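Local atomic coordinates of UDP-N-acetylglucosamine 2-epimerase (Listeria monocytogenes, PDB entry 3OT5), a protein that probably interconverts UDP-N-acetylglucosamine and UDP-N-acetylmannosamine by epimerisation at C2 of the sugar. Residues H173-T177 and K178-E182; E235-G238 and E239-G243; S364-K367 and M368-A371; A386-K389 and S390-E394. All blocks are in the same frame, centred on the assembly; numbering follows the deposited sequence.

In the fold
The chain folds into two Rossmann-like domains, and the four local contacts divide evenly between them. Contacts 1 and 4 belong to the domain of the seven-stranded sheet: contact 1 leads out of one of its strands, and contact 4 lies on the last helix, packed against it. They touch directly: F174 CE1 lies 3.7 Å from A387 CB, and F174 CZ lies 3.9 Å from I388 CG1. Contacts 2 and 3 belong to the six-stranded domain, their centres about 28 Å apart. The centres of contacts 2 and 4 are about 49 Å apart. As in relatives, the UDP-sugar probably binds in the cleft between the domains. A PEG molecule, probably from crystallisation, sits about 4 Å from the A386 side chain.

Contact 1 of 4, residues H173-T177 and K178-E182; sequences HFSPT and KQAKE
T177 OG1 takes the backbone N-H of A180 at 3.2 Å, with an N-H...O angle of 164°. This nearly straight side-chain bond identifies T177 as the N-cap of helix 178-186: it satisfies one of the amide groups that the first turn cannot supply with a helical carbonyl. The hydroxyl reaches that amide because chi1 of 62° sets OG1 between the backbone N and the carbonyl carbon of T177. The same residue also begins the helical bonding through its main chain, where K181 N donates to T177 O at 3.2 Å, the donor tilted 22° from the carbonyl plane. Thus one threonine engages two successive amides, one with its hydroxyl and one with its carbonyl. Beside these bonds the A180 methyl group turns back toward the incoming chain. Its CB meets P176 CD at 3.6 Å and S175 CB at 3.7 Å, an apolar contact with P176 and a carbon-carbon approach to S175. S175 OG has its own partner in the carbonyl O of A146. The extended K181 chain leads away to a salt bridge with D400. The whole is the turn between strand 172-175 and helix 178-186 in a beta-alpha-beta crossover to strand 194-196, with E334 of helix 333-338 next to T177 and Q179, and helix 380-392 covering F174.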
ATOM      1  N   HIS A 173      -9.396  -5.050  15.167  1.00 38.51           N
ATOM      2  CA  HIS A 173      -8.346  -5.225  14.195  1.00 38.43           C
ATOM      3  C   HIS A 173      -8.920  -5.475  12.831  1.00 39.71           C
ATOM      4  O   HIS A 173      -9.798  -6.329  12.655  1.00 43.00           O
ATOM      5  CB  HIS A 173      -7.499  -6.430  14.602  1.00 37.57           C
ATOM      6  CG  HIS A 173      -7.046  -6.389  16.023  1.00 35.87           C
ATOM      7  ND1 HIS A 173      -5.804  -5.929  16.400  1.00 34.91           N
ATOM      8  CD2 HIS A 173      -7.684  -6.732  17.167  1.00 35.15           C
ATOM      9  CE1 HIS A 173      -5.687  -6.008  17.713  1.00 31.29           C
ATOM     10  NE2 HIS A 173      -6.819  -6.482  18.205  1.00 32.36           N
ATOM     11  N   PHE A 174      -8.412  -4.733  11.864  1.00 37.63           N
ATOM     12  CA  PHE A 174      -8.849  -4.862  10.509  1.00 38.84           C
ATOM     13  C   PHE A 174      -7.629  -5.413   9.780  1.00 39.50           C
ATOM     14  O   PHE A 174      -6.729  -4.684   9.414  1.00 39.92           O
ATOM     15  CB  PHE A 174      -9.317  -3.500   9.990  1.00 38.13           C
ATOM     16  CG  PHE A 174     -10.282  -2.802  10.922  1.00 37.15           C
ATOM     17  CD1 PHE A 174     -11.576  -3.261  11.075  1.00 36.44           C
ATOM     18  CD2 PHE A 174      -9.882  -1.682  11.647  1.00 37.72           C
ATOM     19  CE1 PHE A 174     -12.460  -2.626  11.915  1.00 40.19           C
ATOM     20  CE2 PHE A 174     -10.760  -1.030  12.485  1.00 38.32           C
ATOM     21  CZ  PHE A 174     -12.059  -1.510  12.633  1.00 43.00           C
ATOM     22  N   SER A 175      -7.585  -6.733   9.639  1.00 40.66           N
ATOM     23  CA  SER A 175      -6.464  -7.396   8.994  1.00 40.41           C
ATOM     24  C   SER A 175      -6.618  -7.366   7.489  1.00 39.94           C
ATOM     25  O   SER A 175      -7.728  -7.436   6.974  1.00 40.52           O
ATOM     26  CB  SER A 175      -6.359  -8.846   9.467  1.00 41.71           C
ATOM     27  OG  SER A 175      -6.116  -8.901  10.862  1.00 41.80           O
ATOM     28  N   PRO A 176      -5.503  -7.242   6.777  1.00 37.84           N
ATOM     29  CA  PRO A 176      -5.625  -7.217   5.346  1.00 39.62           C
ATOM     30  C   PRO A 176      -5.754  -8.621   4.782  1.00 41.14           C
ATOM     31  O   PRO A 176      -6.321  -8.789   3.709  1.00 43.36           O
ATOM     32  CB  PRO A 176      -4.311  -6.579   4.899  1.00 37.68           C
ATOM     33  CG  PRO A 176      -3.341  -7.024   5.915  1.00 36.04           C
ATOM     34  CD  PRO A 176      -4.108  -7.054   7.213  1.00 37.72           C
ATOM     35  N   THR A 177      -5.270  -9.619   5.513  1.00 41.19           N
ATOM     36  CA  THR A 177      -5.309 -10.992   5.028  1.00 43.39           C
ATOM     37  C   THR A 177      -5.625 -12.002   6.113  1.00 44.72           C
ATOM     38  O   THR A 177      -5.608 -11.690   7.315  1.00 42.40           O
ATOM     39  CB  THR A 177      -3.944 -11.399   4.442  1.00 43.66           C
ATOM     40  OG1 THR A 177      -2.947 -11.329   5.471  1.00 46.67           O
ATOM     41  CG2 THR A 177      -3.546 -10.476   3.292  1.00 44.91           C
ATOM     42  N   LYS A 178      -5.903 -13.225   5.669  1.00 47.14           N
ATOM     43  CA  LYS A 178      -6.209 -14.311   6.567  1.00 49.18           C
ATOM     44  C   LYS A 178      -4.993 -14.532   7.468  1.00 47.72           C
ATOM     45  O   LYS A 178      -5.145 -14.744   8.679  1.00 46.43           O
ATOM     46  CB  LYS A 178      -6.564 -15.585   5.787  1.00 51.77           C
ATOM     47  CG  LYS A 178      -7.023 -16.747   6.679  1.00 57.32           C
ATOM     48  CD  LYS A 178      -7.359 -18.003   5.871  1.00 63.54           C
ATOM     49  CE  LYS A 178      -7.793 -19.162   6.782  1.00 68.47           C
ATOM     50  NZ  LYS A 178      -8.168 -20.411   6.015  1.00 71.06           N
ATOM     51  N   GLN A 179      -3.799 -14.452   6.866  1.00 45.73           N
ATOM     52  CA  GLN A 179      -2.529 -14.633   7.578  1.00 44.44           C
ATOM     53  C   GLN A 179      -2.382 -13.662   8.723  1.00 41.12           C
ATOM     54  O   GLN A 179      -2.007 -14.048   9.810  1.00 42.02           O
ATOM     55  CB  GLN A 179      -1.355 -14.425   6.623  1.00 44.64           C
ATOM     56  CG  GLN A 179       0.051 -14.603   7.243  1.00 46.99           C
ATOM     57  CD  GLN A 179       0.288 -15.998   7.807  1.00 53.74           C
ATOM     58  OE1 GLN A 179      -0.217 -16.348   8.876  1.00 55.65           O
ATOM     59  NE2 GLN A 179       1.119 -16.777   7.118  1.00 56.60           N
ATOM     60  N   ALA A 180      -2.647 -12.389   8.463  1.00 39.95           N
ATOM     61  CA  ALA A 180      -2.547 -11.363   9.499  1.00 38.18           C
ATOM     62  C   ALA A 180      -3.510 -11.668  10.646  1.00 39.10           C
ATOM     63  O   ALA A 180      -3.209 -11.386  11.814  1.00 38.91           O
ATOM     64  CB  ALA A 180      -2.832  -9.981   8.913  1.00 35.49           C
ATOM     65  N   LYS A 181      -4.666 -12.235  10.314  1.00 40.99           N
ATOM     66  CA  LYS A 181      -5.653 -12.595  11.320  1.00 42.82           C
ATOM     67  C   LYS A 181      -5.094 -13.709  12.183  1.00 44.89           C
ATOM     68  O   LYS A 181      -5.139 -13.624  13.408  1.00 45.08           O
ATOM     69  CB  LYS A 181      -6.997 -12.994  10.691  1.00 44.06           C
ATOM     70  CG  LYS A 181      -8.046 -13.459  11.706  1.00 46.87           C
ATOM     71  CD  LYS A 181      -9.450 -13.483  11.103  1.00 54.46           C
ATOM     72  CE  LYS A 181     -10.523 -13.750  12.149  1.00 57.19           C
ATOM     73  NZ  LYS A 181     -11.894 -13.517  11.592  1.00 61.36           N
ATOM     74  N   GLU A 182      -4.566 -14.748  11.539  1.00 47.08           N
ATOM     75  CA  GLU A 182      -3.968 -15.874  12.249  1.00 49.41           C
ATOM     76  C   GLU A 182      -2.839 -15.412  13.177  1.00 48.29           C
ATOM     77  O   GLU A 182      -2.702 -15.916  14.281  1.00 49.07           O
ATOM     78  CB  GLU A 182      -3.466 -16.916  11.255  1.00 51.27           C
ATOM     79  CG  GLU A 182      -4.599 -17.612  10.521  1.00 56.26           C
ATOM     80  CD  GLU A 182      -4.126 -18.480   9.383  1.00 63.05           C
ATOM     81  OE1 GLU A 182      -4.913 -19.346   8.949  1.00 69.40           O
ATOM     82  OE2 GLU A 182      -2.976 -18.298   8.919  1.00 68.28           O
TER

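Contact 2 of 4, residues E235-G238 and E239-G243; sequences ENLG and EPMQG
M241 begins its course toward the preceding turn at CB, which sits 3.4 Å from G238 O and also close to the carbonyl O of N236. With CG roughly anti to the backbone N (chi1 -154°) and a bend at chi2 (64°), the chain turns so that SD comes to 3.6 Å from N236 O. SD is also 4.1 Å from L237 CD2, and the terminal CE ends 4.0 Å from the same methyl carbon. The M241 and L237 side chains therefore run side by side, pointing the same way, and both reach V270 of helix 268-278. The main chain supports this pairing only lightly, since M241 N donates a weak bond to G238 O at 3.4 Å. P240, which as a proline offers no amide proton, packs against the backbone of the short helix, its CG 3.6 Å from E235 O. The buried N236 uses its amide on another part of the domain, ND2 bonding D308 OD2. In this way the weakly bonded helix 234-237 gives way to a turn through G238, from which helix 240-254 leads on. The sequence strand 225-229, helix 240-254, strand 258-263, all in one parallel sheet, is the right-handed beta-alpha-beta unit expected of a Rossmann domain, with this broken helical entry standing at the carboxyl end of its first strand.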
ATOM      1  N   GLU A 235      19.114  -4.376  -1.562  0.50 59.22           N
ATOM      2  CA  GLU A 235      19.724  -5.592  -2.109  0.50 61.63           C
ATOM      3  C   GLU A 235      19.795  -5.612  -3.636  0.50 60.93           C
ATOM      4  O   GLU A 235      20.777  -6.082  -4.209  0.50 62.98           O
ATOM      5  CB  GLU A 235      18.941  -6.821  -1.622  0.50 61.92           C
ATOM      6  CG  GLU A 235      17.450  -6.805  -1.996  0.50 59.29           C
ATOM      7  CD  GLU A 235      16.671  -7.998  -1.446  0.50 59.94           C
ATOM      8  OE1 GLU A 235      15.438  -8.053  -1.659  0.50 57.42           O
ATOM      9  OE2 GLU A 235      17.284  -8.875  -0.801  0.50 61.53           O
ATOM     10  N   ASN A 236      18.751  -5.094  -4.280  1.00 58.90           N
ATOM     11  CA  ASN A 236      18.643  -5.068  -5.743  1.00 58.60           C
ATOM     12  C   ASN A 236      19.349  -3.881  -6.378  1.00 59.41           C
ATOM     13  O   ASN A 236      19.889  -3.989  -7.482  1.00 58.68           O
ATOM     14  CB  ASN A 236      17.171  -5.039  -6.171  1.00 57.06           C
ATOM     15  CG  ASN A 236      16.404  -6.263  -5.728  1.00 57.04           C
ATOM     16  OD1 ASN A 236      16.976  -7.313  -5.475  1.00 64.20           O
ATOM     17  ND2 ASN A 236      15.094  -6.135  -5.658  1.00 58.99           N
ATOM     18  N   LEU A 237      19.339  -2.741  -5.687  1.00 60.86           N
ATOM     19  CA  LEU A 237      19.987  -1.533  -6.209  1.00 61.85           C
ATOM     20  C   LEU A 237      21.480  -1.713  -6.334  1.00 65.73           C
ATOM     21  O   LEU A 237      22.150  -0.911  -6.978  1.00 67.09           O
ATOM     22  CB  LEU A 237      19.674  -0.318  -5.337  1.00 61.58           C
ATOM     23  CG  LEU A 237      18.206   0.099  -5.365  1.00 58.71           C
ATOM     24  CD1 LEU A 237      17.943   1.228  -4.369  1.00 58.21           C
ATOM     25  CD2 LEU A 237      17.809   0.485  -6.786  1.00 54.54           C
ATOM     26  N   GLY A 238      22.002  -2.767  -5.714  1.00 68.70           N
ATOM     27  CA  GLY A 238      23.425  -3.057  -5.774  1.00 72.49           C
ATOM     28  C   GLY A 238      23.892  -3.554  -7.128  1.00 72.89           C
ATOM     29  O   GLY A 238      23.529  -3.001  -8.165  1.00 71.44           O
ATOM     30  N   GLU A 239      24.708  -4.603  -7.114  1.00 76.54           N
ATOM     31  CA  GLU A 239      25.262  -5.172  -8.350  1.00 77.70           C
ATOM     32  C   GLU A 239      24.236  -5.847  -9.266  1.00 75.06           C
ATOM     33  O   GLU A 239      24.422  -5.856 -10.483  1.00 73.69           O
ATOM     34  CB  GLU A 239      26.454  -6.116  -8.045  1.00 82.06           C
ATOM     35  CG  GLU A 239      26.177  -7.380  -7.188  1.00 84.98           C
ATOM     36  CD  GLU A 239      25.371  -8.464  -7.910  1.00 87.19           C
ATOM     37  OE1 GLU A 239      25.085  -8.315  -9.117  1.00 87.18           O
ATOM     38  OE2 GLU A 239      25.032  -9.481  -7.264  1.00 89.27           O
ATOM     39  N   PRO A 240      23.140  -6.394  -8.695  1.00 73.11           N
ATOM     40  CA  PRO A 240      22.159  -7.049  -9.566  1.00 70.89           C
ATOM     41  C   PRO A 240      21.456  -6.095 -10.520  1.00 67.33           C
ATOM     42  O   PRO A 240      20.892  -6.532 -11.519  1.00 66.40           O
ATOM     43  CB  PRO A 240      21.131  -7.629  -8.575  1.00 70.09           C
ATOM     44  CG  PRO A 240      21.845  -7.705  -7.272  1.00 73.36           C
ATOM     45  CD  PRO A 240      22.768  -6.526  -7.274  1.00 73.88           C
ATOM     46  N   MET A 241      21.516  -4.803 -10.226  1.00 65.29           N
ATOM     47  CA  MET A 241      20.831  -3.814 -11.030  1.00 63.00           C
ATOM     48  C   MET A 241      21.244  -3.904 -12.495  1.00 62.71           C
ATOM     49  O   MET A 241      20.398  -3.857 -13.383  1.00 60.73           O
ATOM     50  CB  MET A 241      21.099  -2.409 -10.490  1.00 63.23           C
ATOM     51  CG  MET A 241      20.005  -1.424 -10.836  1.00 63.12           C
ATOM     52  SD  MET A 241      18.427  -1.893 -10.054  1.00 66.07           S
ATOM     53  CE  MET A 241      17.331  -0.579 -10.583  1.00 66.13           C
ATOM     54  N   GLN A 242      22.540  -4.048 -12.745  1.00 63.65           N
ATOM     55  CA  GLN A 242      23.040  -4.130 -14.113  1.00 64.06           C
ATOM     56  C   GLN A 242      22.401  -5.279 -14.889  1.00 62.60           C
ATOM     57  O   GLN A 242      21.920  -5.083 -15.999  1.00 61.17           O
ATOM     58  CB  GLN A 242      24.564  -4.253 -14.131  1.00 67.18           C
ATOM     59  CG  GLN A 242      25.148  -4.405 -15.528  1.00 70.56           C
ATOM     60  CD  GLN A 242      26.653  -4.325 -15.535  1.00 76.79           C
ATOM     61  OE1 GLN A 242      27.254  -3.748 -14.633  1.00 82.30           O
ATOM     62  NE2 GLN A 242      27.275  -4.885 -16.570  1.00 80.83           N
ATOM     63  N   GLY A 243      22.389  -6.472 -14.303  1.00 62.74           N
ATOM     64  CA  GLY A 243      21.790  -7.627 -14.959  1.00 62.33           C
ATOM     65  C   GLY A 243      20.318  -7.387 -15.254  1.00 59.70           C
ATOM     66  O   GLY A 243      19.811  -7.778 -16.310  1.00 59.92           O
TER

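Contact 3 of 4, residues S364-K367 and M368-A371; sequences SHDK and MAQA
A369 N donates to H365 O at 2.7 Å, the donor lying in the carbonyl plane with a C=O...N angle of 159°. The next amide, Q370 N, bonds D366 O at an equal 2.7 Å but comes in differently, tilted 35° from the carbonyl plane. Weaker bonds lie on both sides of this pair in the sequence: M368 N to S364 O, and A371 N to K367 O, both weak. Side chains follow the same i to i+4 spacing. M368 CG sits 3.6 Å from S364 O, placed there by a chi1 of -62° that sets it anti to its own carbonyl carbon, and the chain then leads away from the turn. A369 CB meets the H365 imidazole obliquely, 4.2 Å from ND1. These contacts belong to the alpha-helical repeat of helix 362-370, which follows helix 348-360 in the domain built on the six-stranded parallel sheet. Further out, the H365 ring is held by Y303, whose carbonyl O accepts from NE2 and whose ring stacks on it; D366 OD1 lies at its edge, in the ring plane. The other carboxylate oxygen, OD2, forms a salt bridge with K362 one turn earlier. M368 reaches L358 of helix 348-360 and P322, just ahead of strand 323-325, while S364 touches D357 and L358 of the same helix.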
ATOM      1  N   SER A 364      -1.351 -17.127 -20.440  1.00 68.36           N
ATOM      2  CA  SER A 364      -0.613 -16.942 -19.182  1.00 65.40           C
ATOM      3  C   SER A 364      -0.864 -15.572 -18.588  1.00 60.88           C
ATOM      4  O   SER A 364      -0.855 -15.400 -17.365  1.00 60.13           O
ATOM      5  CB  SER A 364       0.892 -17.098 -19.397  1.00 64.61           C
ATOM      6  OG  SER A 364       1.216 -18.410 -19.808  1.00 69.99           O
ATOM      7  N   HIS A 365      -1.086 -14.600 -19.466  1.00 70.82           N
ATOM      8  CA  HIS A 365      -1.316 -13.239 -19.051  1.00 67.97           C
ATOM      9  C   HIS A 365      -2.680 -13.112 -18.378  1.00 67.86           C
ATOM     10  O   HIS A 365      -2.777 -12.666 -17.237  1.00 63.85           O
ATOM     11  CB  HIS A 365      -1.214 -12.290 -20.251  1.00 69.06           C
ATOM     12  CG  HIS A 365      -1.135 -10.852 -19.863  1.00 67.22           C
ATOM     13  ND1 HIS A 365      -2.250 -10.063 -19.682  1.00 65.09           N
ATOM     14  CD2 HIS A 365      -0.068 -10.068 -19.583  1.00 66.31           C
ATOM     15  CE1 HIS A 365      -1.872  -8.850 -19.326  1.00 63.80           C
ATOM     16  NE2 HIS A 365      -0.552  -8.827 -19.260  1.00 63.78           N
ATOM     17  N   ASP A 366      -3.730 -13.520 -19.081  1.00 71.16           N
ATOM     18  CA  ASP A 366      -5.078 -13.445 -18.529  1.00 72.71           C
ATOM     19  C   ASP A 366      -5.229 -14.329 -17.288  1.00 72.18           C
ATOM     20  O   ASP A 366      -6.069 -14.054 -16.426  1.00 69.39           O
ATOM     21  CB  ASP A 366      -6.125 -13.774 -19.596  1.00 77.85           C
ATOM     22  CG  ASP A 366      -6.220 -12.693 -20.662  1.00 80.51           C
ATOM     23  OD1 ASP A 366      -5.597 -11.615 -20.482  1.00 77.11           O
ATOM     24  OD2 ASP A 366      -6.929 -12.907 -21.666  1.00 81.22           O
ATOM     25  N   LYS A 367      -4.422 -15.388 -17.208  1.00 73.25           N
ATOM     26  CA  LYS A 367      -4.438 -16.265 -16.048  1.00 73.70           C
ATOM     27  C   LYS A 367      -4.080 -15.422 -14.828  1.00 69.28           C
ATOM     28  O   LYS A 367      -4.743 -15.490 -13.792  1.00 69.03           O
ATOM     29  CB  LYS A 367      -3.431 -17.395 -16.220  1.00 75.55           C
ATOM     30  CG  LYS A 367      -3.387 -18.375 -15.062  1.00 78.98           C
ATOM     31  CD  LYS A 367      -2.420 -19.539 -15.317  1.00 83.69           C
ATOM     32  CE  LYS A 367      -2.814 -20.358 -16.539  1.00 89.00           C
ATOM     33  NZ  LYS A 367      -1.954 -21.561 -16.725  1.00 93.92           N
ATOM     34  N   MET A 368      -3.029 -14.619 -14.952  1.00 66.61           N
ATOM     35  CA  MET A 368      -2.627 -13.752 -13.850  1.00 63.46           C
ATOM     36  C   MET A 368      -3.553 -12.544 -13.766  1.00 62.58           C
ATOM     37  O   MET A 368      -3.937 -12.119 -12.674  1.00 61.34           O
ATOM     38  CB  MET A 368      -1.195 -13.277 -14.025  1.00 62.00           C
ATOM     39  CG  MET A 368      -0.166 -14.390 -14.022  1.00 63.46           C
ATOM     40  SD  MET A 368       1.501 -13.714 -14.122  1.00 60.57           S
ATOM     41  CE  MET A 368       1.576 -12.759 -12.613  1.00 58.37           C
ATOM     42  N   ALA A 369      -3.915 -12.008 -14.930  1.00 64.05           N
ATOM     43  CA  ALA A 369      -4.780 -10.839 -15.024  1.00 64.16           C
ATOM     44  C   ALA A 369      -6.143 -11.055 -14.375  1.00 65.23           C
ATOM     45  O   ALA A 369      -6.726 -10.113 -13.825  1.00 65.08           O
ATOM     46  CB  ALA A 369      -4.945 -10.428 -16.477  1.00 67.39           C
ATOM     47  N   GLN A 370      -6.655 -12.282 -14.427  1.00 66.57           N
ATOM     48  CA  GLN A 370      -7.954 -12.565 -13.823  1.00 67.78           C
ATOM     49  C   GLN A 370      -7.877 -13.260 -12.458  1.00 65.24           C
ATOM     50  O   GLN A 370      -8.902 -13.412 -11.801  1.00 66.28           O
ATOM     51  CB  GLN A 370      -8.872 -13.334 -14.787  1.00 72.40           C
ATOM     52  CG  GLN A 370      -9.263 -12.513 -16.011  1.00 75.29           C
ATOM     53  CD  GLN A 370     -10.350 -13.165 -16.850  1.00 83.48           C
ATOM     54  OE1 GLN A 370     -11.075 -14.053 -16.384  1.00 86.75           O
ATOM     55  NE2 GLN A 370     -10.492 -12.701 -18.087  1.00 85.88           N
ATOM     56  N   ALA A 371      -6.680 -13.665 -12.031  1.00 62.33           N
ATOM     57  CA  ALA A 371      -6.513 -14.305 -10.721  1.00 60.50           C
ATOM     58  C   ALA A 371      -6.998 -13.354  -9.627  1.00 57.31           C
ATOM     59  O   ALA A 371      -6.719 -12.152  -9.678  1.00 55.05           O
ATOM     60  CB  ALA A 371      -5.064 -14.677 -10.485  1.00 59.88           C
TER

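Contact 4 of 4, residues A386-K389 and S390-E394; sequences AAIK and SHFEE
I388 and F392 lie side by side and point the same way, one helical turn apart, with I388 CG2 3.7 Å from F392 CD2. The F392 ring turns its edge to the backbone here: I388 O stands near the ring plane, 3.3 Å from CD2. That carbonyl also accepts F392 N at 3.1 Å, so the same carbonyl bonds the F392 amide and lies beside its ring edge. One face of the phenyl ring is met by H391, whose CD2 stands 3.8 Å above its plane, over the centre. The second pair, K389 and E393, is set differently, the two chains crossing obliquely. E393 keeps its chain extended, whereas K389 bends at chi3 (57°) and again at chi4 (62°). This double bend brings NZ to 2.6 Å from E393 OE1 in a salt bridge on the syn side, 24° out of the carboxylate plane. Both pairs follow the i to i+4 spacing of helix 380-392, the last helix of the chain, which packs against the seven-stranded sheet of the Rossmann-like domain that begins with strand 28-34. F392 touches I28 and M140 there, while I388 and K389 touch F57. NZ also has a long, weak ion pair with E53. At the carboxyl end of the helix E393 N donates to K389 O at 2.8 Å, and E394 then leaves helical geometry with a positive phi.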
ATOM      1  N   ALA A 386     -18.594  -1.346   8.408  1.00 42.41           N
ATOM      2  CA  ALA A 386     -19.632  -2.272   8.863  1.00 44.65           C
ATOM      3  C   ALA A 386     -19.174  -2.880  10.180  1.00 43.46           C
ATOM      4  O   ALA A 386     -19.967  -3.074  11.095  1.00 44.46           O
ATOM      5  CB  ALA A 386     -19.909  -3.356   7.819  1.00 45.82           C
ATOM      6  N   ALA A 387     -17.880  -3.165  10.270  1.00 41.35           N
ATOM      7  CA  ALA A 387     -17.301  -3.719  11.477  1.00 41.26           C
ATOM      8  C   ALA A 387     -17.494  -2.725  12.643  1.00 40.65           C
ATOM      9  O   ALA A 387     -17.964  -3.089  13.728  1.00 42.11           O
ATOM     10  CB  ALA A 387     -15.814  -4.017  11.245  1.00 40.67           C
ATOM     11  N   ILE A 388     -17.178  -1.460  12.404  1.00 40.00           N
ATOM     12  CA  ILE A 388     -17.357  -0.429  13.432  1.00 40.75           C
ATOM     13  C   ILE A 388     -18.847  -0.264  13.760  1.00 43.10           C
ATOM     14  O   ILE A 388     -19.215  -0.194  14.939  1.00 43.61           O
ATOM     15  CB  ILE A 388     -16.736   0.909  13.008  1.00 42.16           C
ATOM     16  CG1 ILE A 388     -15.220   0.752  12.850  1.00 42.43           C
ATOM     17  CG2 ILE A 388     -17.035   1.991  14.048  1.00 40.98           C
ATOM     18  CD1 ILE A 388     -14.528   1.979  12.309  1.00 44.96           C
ATOM     19  N   LYS A 389     -19.709  -0.220  12.736  1.00 44.64           N
ATOM     20  CA  LYS A 389     -21.157  -0.118  12.985  1.00 49.09           C
ATOM     21  C   LYS A 389     -21.605  -1.290  13.836  1.00 49.63           C
ATOM     22  O   LYS A 389     -22.362  -1.121  14.780  1.00 49.61           O
ATOM     23  CB  LYS A 389     -21.980  -0.143  11.697  1.00 52.29           C
ATOM     24  CG  LYS A 389     -21.971   1.120  10.885  1.00 56.87           C
ATOM     25  CD  LYS A 389     -22.776   0.955   9.581  1.00 62.71           C
ATOM     26  CE  LYS A 389     -24.231   0.530   9.799  1.00 68.15           C
ATOM     27  NZ  LYS A 389     -25.042   1.505  10.576  1.00 74.20           N
ATOM     28  N   SER A 390     -21.131  -2.476  13.469  1.00 50.56           N
ATOM     29  CA  SER A 390     -21.444  -3.720  14.178  1.00 53.98           C
ATOM     30  C   SER A 390     -21.222  -3.621  15.676  1.00 53.14           C
ATOM     31  O   SER A 390     -21.985  -4.162  16.450  1.00 55.66           O
ATOM     32  CB  SER A 390     -20.574  -4.863  13.648  1.00 53.44           C
ATOM     33  OG  SER A 390     -20.739  -6.008  14.468  1.00 61.73           O
ATOM     34  N   HIS A 391     -20.151  -2.951  16.075  1.00 50.94           N
ATOM     35  CA  HIS A 391     -19.833  -2.800  17.482  1.00 51.70           C
ATOM     36  C   HIS A 391     -20.718  -1.763  18.163  1.00 52.43           C
ATOM     37  O   HIS A 391     -21.296  -2.038  19.199  1.00 54.77           O
ATOM     38  CB  HIS A 391     -18.359  -2.418  17.657  1.00 50.26           C
ATOM     39  CG  HIS A 391     -17.979  -2.125  19.072  1.00 51.94           C
ATOM     40  ND1 HIS A 391     -17.564  -3.103  19.950  1.00 54.88           N
ATOM     41  CD2 HIS A 391     -17.958  -0.961  19.767  1.00 51.71           C
ATOM     42  CE1 HIS A 391     -17.312  -2.556  21.128  1.00 56.07           C
ATOM     43  NE2 HIS A 391     -17.547  -1.259  21.045  1.00 52.88           N
ATOM     44  N   PHE A 392     -20.855  -0.585  17.567  1.00 52.53           N
ATOM     45  CA  PHE A 392     -21.643   0.483  18.192  1.00 55.26           C
ATOM     46  C   PHE A 392     -23.159   0.399  18.091  1.00 58.88           C
ATOM     47  O   PHE A 392     -23.851   0.776  19.027  1.00 60.64           O
ATOM     48  CB  PHE A 392     -21.189   1.846  17.684  1.00 54.23           C
ATOM     49  CG  PHE A 392     -19.825   2.224  18.146  1.00 52.40           C
ATOM     50  CD1 PHE A 392     -19.638   2.736  19.419  1.00 52.43           C
ATOM     51  CD2 PHE A 392     -18.727   2.077  17.314  1.00 48.19           C
ATOM     52  CE1 PHE A 392     -18.377   3.087  19.857  1.00 54.35           C
ATOM     53  CE2 PHE A 392     -17.458   2.438  17.742  1.00 48.44           C
ATOM     54  CZ  PHE A 392     -17.280   2.933  19.011  1.00 50.24           C
ATOM     55  N   GLU A 393     -23.672  -0.067  16.965  1.00 61.82           N
ATOM     56  CA  GLU A 393     -25.110  -0.155  16.774  1.00 67.38           C
ATOM     57  C   GLU A 393     -25.564  -1.606  16.842  1.00 71.05           C
ATOM     58  O   GLU A 393     -26.748  -1.910  16.696  1.00 75.43           O
ATOM     59  CB  GLU A 393     -25.482   0.508  15.443  1.00 68.77           C
ATOM     60  CG  GLU A 393     -25.109   2.000  15.423  1.00 70.45           C
ATOM     61  CD  GLU A 393     -25.391   2.698  14.099  1.00 76.59           C
ATOM     62  OE1 GLU A 393     -25.615   2.004  13.079  1.00 79.66           O
ATOM     63  OE2 GLU A 393     -25.361   3.953  14.080  1.00 78.07           O
ATOM     64  N   GLU A 394     -24.603  -2.492  17.086  1.00 71.39           N
ATOM     65  CA  GLU A 394     -24.851  -3.927  17.195  1.00 75.39           C
ATOM     66  C   GLU A 394     -25.681  -4.474  16.033  1.00 78.90           C
ATOM     67  O   GLU A 394     -26.625  -5.249  16.223  1.00 82.98           O
ATOM     68  CB  GLU A 394     -25.463  -4.250  18.555  1.00 78.62           C
ATOM     69  CG  GLU A 394     -24.528  -3.868  19.705  1.00 78.25           C
ATOM     70  CD  GLU A 394     -25.092  -4.208  21.064  1.00 84.61           C
ATOM     71  OE1 GLU A 394     -24.386  -3.986  22.073  1.00 84.21           O
ATOM     72  OE2 GLU A 394     -26.240  -4.701  21.125  1.00 93.25           O
TER